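Local coordinates for protein methylxanthine N3-demethylase NdmB (Pseudomonas putida, PDB 6ICL) that catalyses the N3-demethylation of theobromine and related methylxanthines in caffeine degradation, using NADH, O2, a Rieske [2Fe-2S] cluster and a non-heme iron, at residues K74-A83 / R132-V142; C82-G92 / L103-Y112. One frame throughout, in Å; residues are numbered along the deposited sequence.

Contact 1 (K74-A83 / R132-V142). With FES (Fe2/s2 (inorganic) cluster), chain B.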
loop_
_atom_site.group_PDB
_atom_site.type_symbol
_atom_site.label_atom_id
_atom_site.label_comp_id
_atom_site.label_asym_id
_atom_site.label_seq_id
_atom_site.Cartn_x
_atom_site.Cartn_y
_atom_site.Cartn_z
ATOM N N LYS A 74 37.967 15.421 6.328
ATOM C CA LYS A 74 37.278 16.501 5.633
ATOM C C LYS A 74 36.262 15.950 4.639
ATOM O O LYS A 74 36.578 15.076 3.818
ATOM C CB LYS A 74 38.238 17.434 4.878
ATOM C CG LYS A 74 37.889 18.962 5.016
ATOM C CD LYS A 74 36.404 19.341 4.666
ATOM C CE LYS A 74 35.529 19.877 5.875
ATOM N NZ LYS A 74 34.834 18.840 6.788
ATOM N N ILE A 75 35.074 16.537 4.667
ATOM C CA ILE A 75 34.019 16.187 3.729
ATOM C C ILE A 75 34.295 16.861 2.404
ATOM O O ILE A 75 34.510 18.076 2.333
ATOM C CB ILE A 75 32.652 16.597 4.280
ATOM C CG1 ILE A 75 32.439 15.964 5.650
ATOM C CG2 ILE A 75 31.538 16.183 3.313
ATOM C CD1 ILE A 75 31.096 16.338 6.240
ATOM N N ILE A 76 34.310 16.069 1.352
ATOM C CA ILE A 76 34.485 16.576 0.014
ATOM C C ILE A 76 33.154 16.438 -0.706
ATOM O O ILE A 76 32.275 15.658 -0.317
ATOM C CB ILE A 76 35.596 15.805 -0.724
ATOM C CG1 ILE A 76 35.153 14.360 -0.894
ATOM C CG2 ILE A 76 36.879 15.821 0.098
ATOM C CD1 ILE A 76 35.458 13.772 -2.242
ATOM N N ALA A 77 33.006 17.216 -1.766
ATOM C CA ALA A 77 31.859 17.153 -2.653
ATOM C C ALA A 77 32.416 16.996 -4.056
ATOM O O ALA A 77 33.321 17.738 -4.451
ATOM C CB ALA A 77 30.981 18.418 -2.538
ATOM N N ALA A 78 31.920 16.014 -4.795
ATOM C CA ALA A 78 32.393 15.789 -6.148
ATOM C C ALA A 78 31.214 15.392 -7.017
ATOM O O ALA A 78 30.122 15.118 -6.517
ATOM C CB ALA A 78 33.479 14.710 -6.191
ATOM N N ALA A 79 31.454 15.338 -8.327
ATOM C CA ALA A 79 30.436 14.876 -9.256
ATOM C C ALA A 79 30.159 13.396 -9.017
ATOM O O ALA A 79 31.093 12.585 -8.929
ATOM C CB ALA A 79 30.884 15.104 -10.697
ATOM N N ASP A 80 28.877 13.045 -8.912
ATOM C CA ASP A 80 28.470 11.677 -8.577
ATOM C C ASP A 80 28.474 10.789 -9.822
ATOM O O ASP A 80 27.458 10.212 -10.240
ATOM C CB ASP A 80 27.097 11.680 -7.917
ATOM C CG ASP A 80 26.782 10.348 -7.231
ATOM O OD1 ASP A 80 27.717 9.514 -7.060
ATOM O OD2 ASP A 80 25.593 10.150 -6.864
ATOM N N ARG A 81 29.652 10.680 -10.425
ATOM C CA ARG A 81 29.729 10.038 -11.726
ATOM C C ARG A 81 31.175 9.632 -11.964
ATOM O O ARG A 81 32.031 10.495 -12.185
ATOM C CB ARG A 81 29.226 10.970 -12.813
ATOM C CG ARG A 81 29.206 10.329 -14.193
ATOM C CD ARG A 81 28.548 11.238 -15.223
ATOM N NE ARG A 81 28.552 10.621 -16.550
ATOM C CZ ARG A 81 29.450 10.895 -17.486
ATOM N NH1 ARG A 81 30.402 11.789 -17.243
ATOM N NH2 ARG A 81 29.401 10.280 -18.659
ATOM N N CYS A 82 31.444 8.327 -11.898
ATOM C CA CYS A 82 32.797 7.845 -12.118
ATOM C C CYS A 82 33.219 8.119 -13.553
ATOM O O CYS A 82 32.422 8.002 -14.483
ATOM C CB CYS A 82 32.880 6.355 -11.814
ATOM S SG CYS A 82 34.541 5.681 -11.999
ATOM N N ALA A 83 34.488 8.501 -13.733
ATOM C CA ALA A 83 34.983 8.810 -15.074
ATOM C C ALA A 83 35.147 7.567 -15.933
ATOM O O ALA A 83 35.172 7.676 -17.165
ATOM C CB ALA A 83 36.328 9.552 -14.992
ATOM N N ARG A 132 42.792 12.304 -17.832
ATOM C CA ARG A 132 41.370 12.182 -18.136
ATOM C C ARG A 132 40.585 11.533 -16.995
ATOM O O ARG A 132 39.374 11.760 -16.879
ATOM C CB ARG A 132 41.209 11.380 -19.437
ATOM C CG ARG A 132 40.350 12.042 -20.506
ATOM C CD ARG A 132 40.650 11.529 -21.927
ATOM N NE ARG A 132 39.961 10.283 -22.298
ATOM C CZ ARG A 132 38.652 10.168 -22.544
ATOM N NH1 ARG A 132 38.145 8.989 -22.892
ATOM N NH2 ARG A 132 37.834 11.215 -22.433
ATOM N N ALA A 133 41.251 10.747 -16.144
ATOM C CA ALA A 133 40.607 10.003 -15.064
ATOM C C ALA A 133 40.483 10.911 -13.846
ATOM O O ALA A 133 41.270 10.868 -12.896
ATOM C CB ALA A 133 41.390 8.736 -14.747
ATOM N N LYS A 134 39.461 11.745 -13.876
ATOM C CA LYS A 134 39.351 12.809 -12.896
ATOM C C LYS A 134 37.918 13.307 -12.924
ATOM O O LYS A 134 37.307 13.384 -13.995
ATOM C CB LYS A 134 40.346 13.932 -13.204
ATOM C CG LYS A 134 39.910 15.328 -12.793
ATOM C CD LYS A 134 41.056 16.327 -12.931
ATOM C CE LYS A 134 42.123 16.096 -11.860
ATOM N NZ LYS A 134 41.537 16.199 -10.492
ATOM N N ILE A 135 37.383 13.597 -11.745
ATOM C CA ILE A 135 36.032 14.115 -11.596
ATOM C C ILE A 135 36.118 15.513 -10.997
ATOM O O ILE A 135 37.071 15.842 -10.284
ATOM C CB ILE A 135 35.162 13.191 -10.713
ATOM C CG1 ILE A 135 35.661 13.207 -9.277
ATOM C CG2 ILE A 135 35.176 11.743 -11.234
ATOM C CD1 ILE A 135 34.896 12.283 -8.380
ATOM N N SER A 136 35.111 16.336 -11.293
ATOM C CA SER A 136 35.029 17.665 -10.710
ATOM C C SER A 136 34.878 17.576 -9.202
ATOM O O SER A 136 34.073 16.794 -8.687
ATOM C CB SER A 136 33.849 18.433 -11.305
ATOM O OG SER A 136 33.884 18.381 -12.722
ATOM N N SER A 137 35.658 18.390 -8.501
ATOM C CA SER A 137 35.659 18.482 -7.053
ATOM C C SER A 137 35.231 19.898 -6.708
ATOM O O SER A 137 35.588 20.831 -7.426
ATOM C CB SER A 137 37.061 18.146 -6.533
ATOM O OG SER A 137 37.288 18.570 -5.204
ATOM N N PHE A 138 34.433 20.082 -5.651
ATOM C CA PHE A 138 33.832 21.389 -5.416
ATOM C C PHE A 138 34.147 21.892 -4.018
ATOM O O PHE A 138 34.397 21.111 -3.100
ATOM C CB PHE A 138 32.277 21.369 -5.619
ATOM C CG PHE A 138 31.862 20.876 -6.970
ATOM C CD1 PHE A 138 32.034 21.667 -8.097
ATOM C CD2 PHE A 138 31.314 19.613 -7.124
ATOM C CE1 PHE A 138 31.657 21.199 -9.361
ATOM C CE2 PHE A 138 30.943 19.140 -8.388
ATOM C CZ PHE A 138 31.109 19.935 -9.500
ATOM N N ASP A 139 34.115 23.217 -3.862
ATOM C CA ASP A 139 34.143 23.825 -2.533
ATOM C C ASP A 139 33.108 23.190 -1.617
ATOM O O ASP A 139 31.943 23.029 -1.994
ATOM C CB ASP A 139 33.848 25.317 -2.623
ATOM C CG ASP A 139 35.016 26.125 -3.170
ATOM O OD1 ASP A 139 36.122 25.577 -3.351
ATOM O OD2 ASP A 139 34.788 27.322 -3.428
ATOM N N CYS A 140 33.517 22.899 -0.389
ATOM C CA CYS A 140 32.669 22.165 0.536
ATOM C C CYS A 140 33.205 22.399 1.932
ATOM O O CYS A 140 34.383 22.156 2.180
ATOM C CB CYS A 140 32.641 20.651 0.193
ATOM S SG CYS A 140 31.636 19.635 1.331
ATOM N N GLU A 141 32.354 22.902 2.824
ATOM C CA GLU A 141 32.759 23.220 4.187
ATOM C C GLU A 141 31.574 22.985 5.108
ATOM O O GLU A 141 30.428 23.222 4.725
ATOM C CB GLU A 141 33.229 24.687 4.347
ATOM C CG GLU A 141 34.403 25.135 3.439
ATOM C CD GLU A 141 35.731 24.383 3.701
ATOM O OE1 GLU A 141 35.829 23.658 4.723
ATOM O OE2 GLU A 141 36.665 24.499 2.861
ATOM N N VAL A 142 31.861 22.538 6.325
ATOM C CA VAL A 142 30.843 22.358 7.357
ATOM C C VAL A 142 30.777 23.626 8.205
ATOM O O VAL A 142 31.787 24.068 8.760
ATOM C CB VAL A 142 31.148 21.124 8.225
ATOM C CG1 VAL A 142 30.137 21.010 9.379
ATOM C CG2 VAL A 142 31.110 19.856 7.384
HETATM FE FE1 FES B . 34.369 1.496 -13.579
HETATM FE FE2 FES B . 33.799 3.439 -11.711
HETATM S S1 FES B . 32.542 2.819 -13.413
HETATM S S2 FES B . 35.506 2.056 -11.810
HETATM O O HOH W 1 36.418 19.832 0.712
HETATM O O HOH W 2 35.416 19.050 -1.934
#
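I135 meets A78 because its CG1 sits between the backbone N and the carbonyl carbon (chi1 68°), which carries CD1 to 3.6 Å from A78 CB and leaves CG2 3.5 Å from R81 O. C140 has SG anti to its backbone N (chi1 178°); the sulfur lies 4.0 Å from I75 CG2, while C140 CB packs on A77 CB. I75 CD1 and V142 CG2 meet where the two side chains cross at about a right angle. Two backbone bonds fix the register: F138 N to A77 O at 2.9 Å, and A79 N to S136 O at 3.0 Å. Here strands 74-79 and 137-143 run antiparallel as neighbours in the six-stranded sheet of the Rieske domain, their N-to-C directions over 74-79 and 137-142 at 142°. At A77 and F138 the second link is a water, which accepts from A77 N and donates to F138 O at 2.6 Å; toward K74 and V142 the strands spread apart. The F138 ring lies obliquely against the backbone of A78, with CE2 3.8 Å from A79 N. An alanine in place of I135 would probably open a gap beside A78 and strip the R81 carbonyl of its apolar cover. I135 also reaches L89, and V142 touches L43 of helix 43-48. R81 NE bonds to W322 O of the second subunit.

Contact 2 (C82-G92 / L103-Y112). With FES (Fe2/s2 (inorganic) cluster), chain B.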
loop_
_atom_site.group_PDB
_atom_site.type_symbol
_atom_site.label_atom_id
_atom_site.label_comp_id
_atom_site.label_asym_id
_atom_site.label_seq_id
_atom_site.Cartn_x
_atom_site.Cartn_y
_atom_site.Cartn_z
ATOM N N CYS A 82 31.444 8.327 -11.898
ATOM C CA CYS A 82 32.797 7.845 -12.118
ATOM C C CYS A 82 33.219 8.119 -13.553
ATOM O O CYS A 82 32.422 8.002 -14.483
ATOM C CB CYS A 82 32.880 6.355 -11.814
ATOM S SG CYS A 82 34.541 5.681 -11.999
ATOM N N ALA A 83 34.488 8.501 -13.733
ATOM C CA ALA A 83 34.983 8.810 -15.074
ATOM C C ALA A 83 35.147 7.567 -15.933
ATOM O O ALA A 83 35.172 7.676 -17.165
ATOM C CB ALA A 83 36.328 9.552 -14.992
ATOM N N HIS A 84 35.275 6.392 -15.317
ATOM C CA HIS A 84 35.491 5.178 -16.092
ATOM C C HIS A 84 34.236 4.779 -16.863
ATOM O O HIS A 84 34.211 4.845 -18.100
ATOM C CB HIS A 84 35.939 4.027 -15.181
ATOM C CG HIS A 84 36.160 2.741 -15.910
ATOM N ND1 HIS A 84 35.827 1.514 -15.382
ATOM C CD2 HIS A 84 36.665 2.491 -17.140
ATOM C CE1 HIS A 84 36.130 0.561 -16.241
ATOM N NE2 HIS A 84 36.643 1.127 -17.318
ATOM N N ARG A 85 33.189 4.343 -16.142
ATOM C CA ARG A 85 31.967 3.905 -16.814
ATOM C C ARG A 85 30.705 4.494 -16.186
ATOM O O ARG A 85 29.620 3.894 -16.311
ATOM C CB ARG A 85 31.865 2.365 -16.849
ATOM C CG ARG A 85 32.881 1.660 -17.787
ATOM C CD ARG A 85 32.625 2.042 -19.240
ATOM N NE ARG A 85 33.421 1.272 -20.212
ATOM C CZ ARG A 85 34.482 1.748 -20.863
ATOM N NH1 ARG A 85 34.895 2.997 -20.646
ATOM N NH2 ARG A 85 35.131 0.977 -21.731
ATOM N N SER A 86 30.820 5.633 -15.506
ATOM C CA SER A 86 29.713 6.495 -15.120
ATOM C C SER A 86 28.884 5.955 -13.965
ATOM O O SER A 86 27.782 6.476 -13.751
ATOM C CB SER A 86 28.750 6.772 -16.283
ATOM O OG SER A 86 29.430 7.327 -17.393
ATOM N N ALA A 87 29.361 4.973 -13.207
ATOM C CA ALA A 87 28.643 4.543 -12.007
ATOM C C ALA A 87 28.553 5.673 -10.978
ATOM O O ALA A 87 29.367 6.600 -10.963
ATOM C CB ALA A 87 29.323 3.322 -11.394
ATOM N N GLN A 88 27.539 5.601 -10.103
ATOM C CA GLN A 88 27.416 6.586 -9.037
ATOM C C GLN A 88 28.399 6.283 -7.916
ATOM O O GLN A 88 28.316 5.228 -7.271
ATOM C CB GLN A 88 26.002 6.621 -8.481
ATOM C CG GLN A 88 25.090 7.528 -9.290
ATOM C CD GLN A 88 23.704 7.590 -8.675
ATOM O OE1 GLN A 88 22.905 6.683 -8.868
ATOM N NE2 GLN A 88 23.425 8.646 -7.917
ATOM N N LEU A 89 29.305 7.232 -7.652
ATOM C CA LEU A 89 30.241 7.069 -6.551
ATOM C C LEU A 89 29.526 7.060 -5.208
ATOM O O LEU A 89 30.031 6.464 -4.243
ATOM C CB LEU A 89 31.314 8.180 -6.614
ATOM C CG LEU A 89 32.104 8.192 -7.941
ATOM C CD1 LEU A 89 32.994 9.420 -8.059
ATOM C CD2 LEU A 89 32.956 6.934 -8.071
ATOM N N SER A 90 28.329 7.665 -5.133
ATOM C CA SER A 90 27.638 7.809 -3.850
ATOM C C SER A 90 27.145 6.481 -3.290
ATOM O O SER A 90 26.776 6.425 -2.106
ATOM C CB SER A 90 26.460 8.789 -3.981
ATOM O OG SER A 90 25.508 8.328 -4.948
ATOM N N ILE A 91 27.112 5.428 -4.104
ATOM C CA ILE A 91 26.839 4.080 -3.608
ATOM C C ILE A 91 28.123 3.239 -3.534
ATOM O O ILE A 91 28.055 2.018 -3.445
ATOM C CB ILE A 91 25.746 3.363 -4.430
ATOM C CG1 ILE A 91 26.212 3.018 -5.846
ATOM C CG2 ILE A 91 24.455 4.203 -4.474
ATOM C CD1 ILE A 91 25.130 2.250 -6.686
ATOM N N GLY A 92 29.294 3.877 -3.560
ATOM C CA GLY A 92 30.516 3.137 -3.305
ATOM C C GLY A 92 30.909 3.190 -1.846
ATOM O O GLY A 92 30.061 3.116 -0.953
ATOM N N LEU A 103 37.719 7.684 -2.085
ATOM C CA LEU A 103 36.354 7.356 -2.474
ATOM C C LEU A 103 36.432 6.302 -3.570
ATOM O O LEU A 103 36.925 6.569 -4.673
ATOM C CB LEU A 103 35.618 8.607 -2.930
ATOM C CG LEU A 103 34.234 8.414 -3.551
ATOM C CD1 LEU A 103 33.271 7.860 -2.527
ATOM C CD2 LEU A 103 33.791 9.780 -4.023
ATOM N N GLU A 104 35.970 5.104 -3.261
ATOM C CA GLU A 104 36.099 3.974 -4.165
ATOM C C GLU A 104 34.818 3.802 -4.969
ATOM O O GLU A 104 33.733 3.765 -4.393
ATOM C CB GLU A 104 36.398 2.696 -3.381
ATOM C CG GLU A 104 36.575 1.487 -4.258
ATOM C CD GLU A 104 36.750 0.213 -3.446
ATOM O OE1 GLU A 104 35.808 -0.175 -2.726
ATOM O OE2 GLU A 104 37.843 -0.380 -3.504
ATOM N N CYS A 105 34.948 3.677 -6.282
ATOM C CA CYS A 105 33.766 3.450 -7.110
ATOM C C CYS A 105 33.183 2.061 -6.826
ATOM O O CYS A 105 33.933 1.112 -6.586
ATOM C CB CYS A 105 34.115 3.583 -8.586
ATOM S SG CYS A 105 32.696 3.245 -9.713
ATOM N N PRO A 106 31.843 1.908 -6.833
ATOM C CA PRO A 106 31.256 0.577 -6.574
ATOM C C PRO A 106 31.445 -0.400 -7.709
ATOM O O PRO A 106 31.189 -1.602 -7.518
ATOM C CB PRO A 106 29.759 0.883 -6.382
ATOM C CG PRO A 106 29.528 2.086 -7.241
ATOM C CD PRO A 106 30.794 2.931 -7.033
ATOM N N TYR A 107 31.845 0.067 -8.891
ATOM C CA TYR A 107 31.788 -0.802 -10.061
ATOM C C TYR A 107 33.134 -1.498 -10.305
ATOM O O TYR A 107 33.264 -2.708 -10.074
ATOM C CB TYR A 107 31.316 0.006 -11.274
ATOM C CG TYR A 107 30.788 -0.825 -12.427
ATOM C CD1 TYR A 107 30.858 -2.220 -12.401
ATOM C CD2 TYR A 107 30.227 -0.207 -13.556
ATOM C CE1 TYR A 107 30.397 -2.972 -13.477
ATOM C CE2 TYR A 107 29.753 -0.961 -14.643
ATOM C CZ TYR A 107 29.849 -2.340 -14.588
ATOM O OH TYR A 107 29.377 -3.097 -15.642
ATOM N N HIS A 108 34.150 -0.774 -10.777
ATOM C CA HIS A 108 35.463 -1.395 -10.973
ATOM C C HIS A 108 36.526 -0.831 -10.027
ATOM O O HIS A 108 37.715 -1.014 -10.268
ATOM C CB HIS A 108 35.932 -1.275 -12.426
ATOM C CG HIS A 108 34.902 -1.686 -13.442
ATOM N ND1 HIS A 108 33.950 -0.819 -13.931
ATOM C CD2 HIS A 108 34.708 -2.859 -14.095
ATOM C CE1 HIS A 108 33.197 -1.443 -14.825
ATOM N NE2 HIS A 108 33.634 -2.685 -14.936
ATOM N N GLY A 109 36.121 -0.133 -8.970
ATOM C CA GLY A 109 37.012 0.143 -7.865
ATOM C C GLY A 109 37.985 1.298 -8.026
ATOM O O GLY A 109 38.898 1.413 -7.211
ATOM N N TRP A 110 37.815 2.173 -9.015
ATOM C CA TRP A 110 38.709 3.318 -9.116
ATOM C C TRP A 110 38.599 4.133 -7.841
ATOM O O TRP A 110 37.525 4.239 -7.239
ATOM C CB TRP A 110 38.380 4.177 -10.341
ATOM C CG TRP A 110 38.677 3.523 -11.675
ATOM C CD1 TRP A 110 38.843 2.193 -11.924
ATOM C CD2 TRP A 110 38.848 4.190 -12.942
ATOM N NE1 TRP A 110 39.101 1.988 -13.273
ATOM C CE2 TRP A 110 39.111 3.197 -13.912
ATOM C CE3 TRP A 110 38.809 5.532 -13.345
ATOM C CZ2 TRP A 110 39.333 3.502 -15.265
ATOM C CZ3 TRP A 110 39.025 5.834 -14.692
ATOM C CH2 TRP A 110 39.277 4.821 -15.630
ATOM N N ARG A 111 39.733 4.650 -7.385
ATOM C CA ARG A 111 39.789 5.397 -6.143
ATOM C C ARG A 111 40.037 6.862 -6.454
ATOM O O ARG A 111 40.919 7.187 -7.257
ATOM C CB ARG A 111 40.878 4.851 -5.228
ATOM C CG ARG A 111 40.753 3.370 -4.965
ATOM C CD ARG A 111 41.312 2.993 -3.601
ATOM N NE ARG A 111 41.911 1.667 -3.602
ATOM C CZ ARG A 111 41.945 0.859 -2.544
ATOM N NH1 ARG A 111 41.389 1.234 -1.389
ATOM N NH2 ARG A 111 42.525 -0.332 -2.650
ATOM N N TYR A 112 39.271 7.740 -5.805
ATOM C CA TYR A 112 39.410 9.175 -5.983
ATOM C C TYR A 112 39.861 9.817 -4.676
ATOM O O TYR A 112 39.439 9.403 -3.586
ATOM C CB TYR A 112 38.098 9.794 -6.479
ATOM C CG TYR A 112 37.727 9.343 -7.870
ATOM C CD1 TYR A 112 38.148 10.055 -8.990
ATOM C CD2 TYR A 112 36.977 8.182 -8.067
ATOM C CE1 TYR A 112 37.820 9.620 -10.281
ATOM C CE2 TYR A 112 36.646 7.750 -9.337
ATOM C CZ TYR A 112 37.054 8.473 -10.433
ATOM O OH TYR A 112 36.711 8.021 -11.685
HETATM FE FE1 FES B . 34.369 1.496 -13.579
HETATM FE FE2 FES B . 33.799 3.439 -11.711
HETATM S S1 FES B . 32.542 2.819 -13.413
HETATM S S2 FES B . 35.506 2.056 -11.810
#
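L89, H84 and P106 bury the most surface where the segments 82-92 and 103-112 close round the [2Fe-2S] cluster, the two-loop arrangement of a Rieske site. H84 takes its place through ND1, 2.3 Å from the iron FE1, which H108 ND1 also binds; C82 SG and C105 SG hold the second iron, FE2. The two imidazoles meet offset edge-to-face, the edge of H84 toward the face of H108, with planes at 75°. Against W110 the H84 ring is nearly parallel but slid aside, and it is H84 CB that sits squarely over the indole six-membered ring, 3.3 Å from its centroid. Away from the iron, H84 NE2 bonds to D336 OD2 of the second subunit, which together with the iron fixes the rotation of the ring.

L89 fills the other end. With CG anti to the carbonyl carbon (chi1 -58°), it sets CD2 3.6 Å from C105 CB and 4.0 Å from Y112 CE2, while its CB lies against L103 CD2. P106 packs its ring against the turn at Q88-I91: CG is 3.4 Å from Q88 O and 3.7 Å from I91 CG1. Y112 brings its hydroxyl to the cysteine loop, where A83 N donates to OH at 3.1 Å, and C82 SG lies at the edge of the ring. The second loop is the bend between strands 100-104 and 111-112 of the four-stranded sheet; L89 and L103 rest on V67 of strand 64-71, and W110 and Y112 on C118 of strand 118-120.

Contacts 1 and 2 share C82 and A83, and their centres lie 12 Å apart. Segment 74-83 leads directly from the larger sheet into the first cluster loop: strand 74-79 runs on through the loop residues 80-81 to C82, a ligand of the iron FE2. Contact 2 holds all four ligands, and C82 is the one it shares with contact 1. D80 ties the junction: its OD2 lies 2.6 Å from S90 OG and 2.8 Å from Q88 NE2, both probable hydrogen bonds. Y112 packs on I135, joining the 132-142 segment to the apolar end of contact 2. Both contacts also touch the second subunit, with A83 making backbone hydrogen bonds to it.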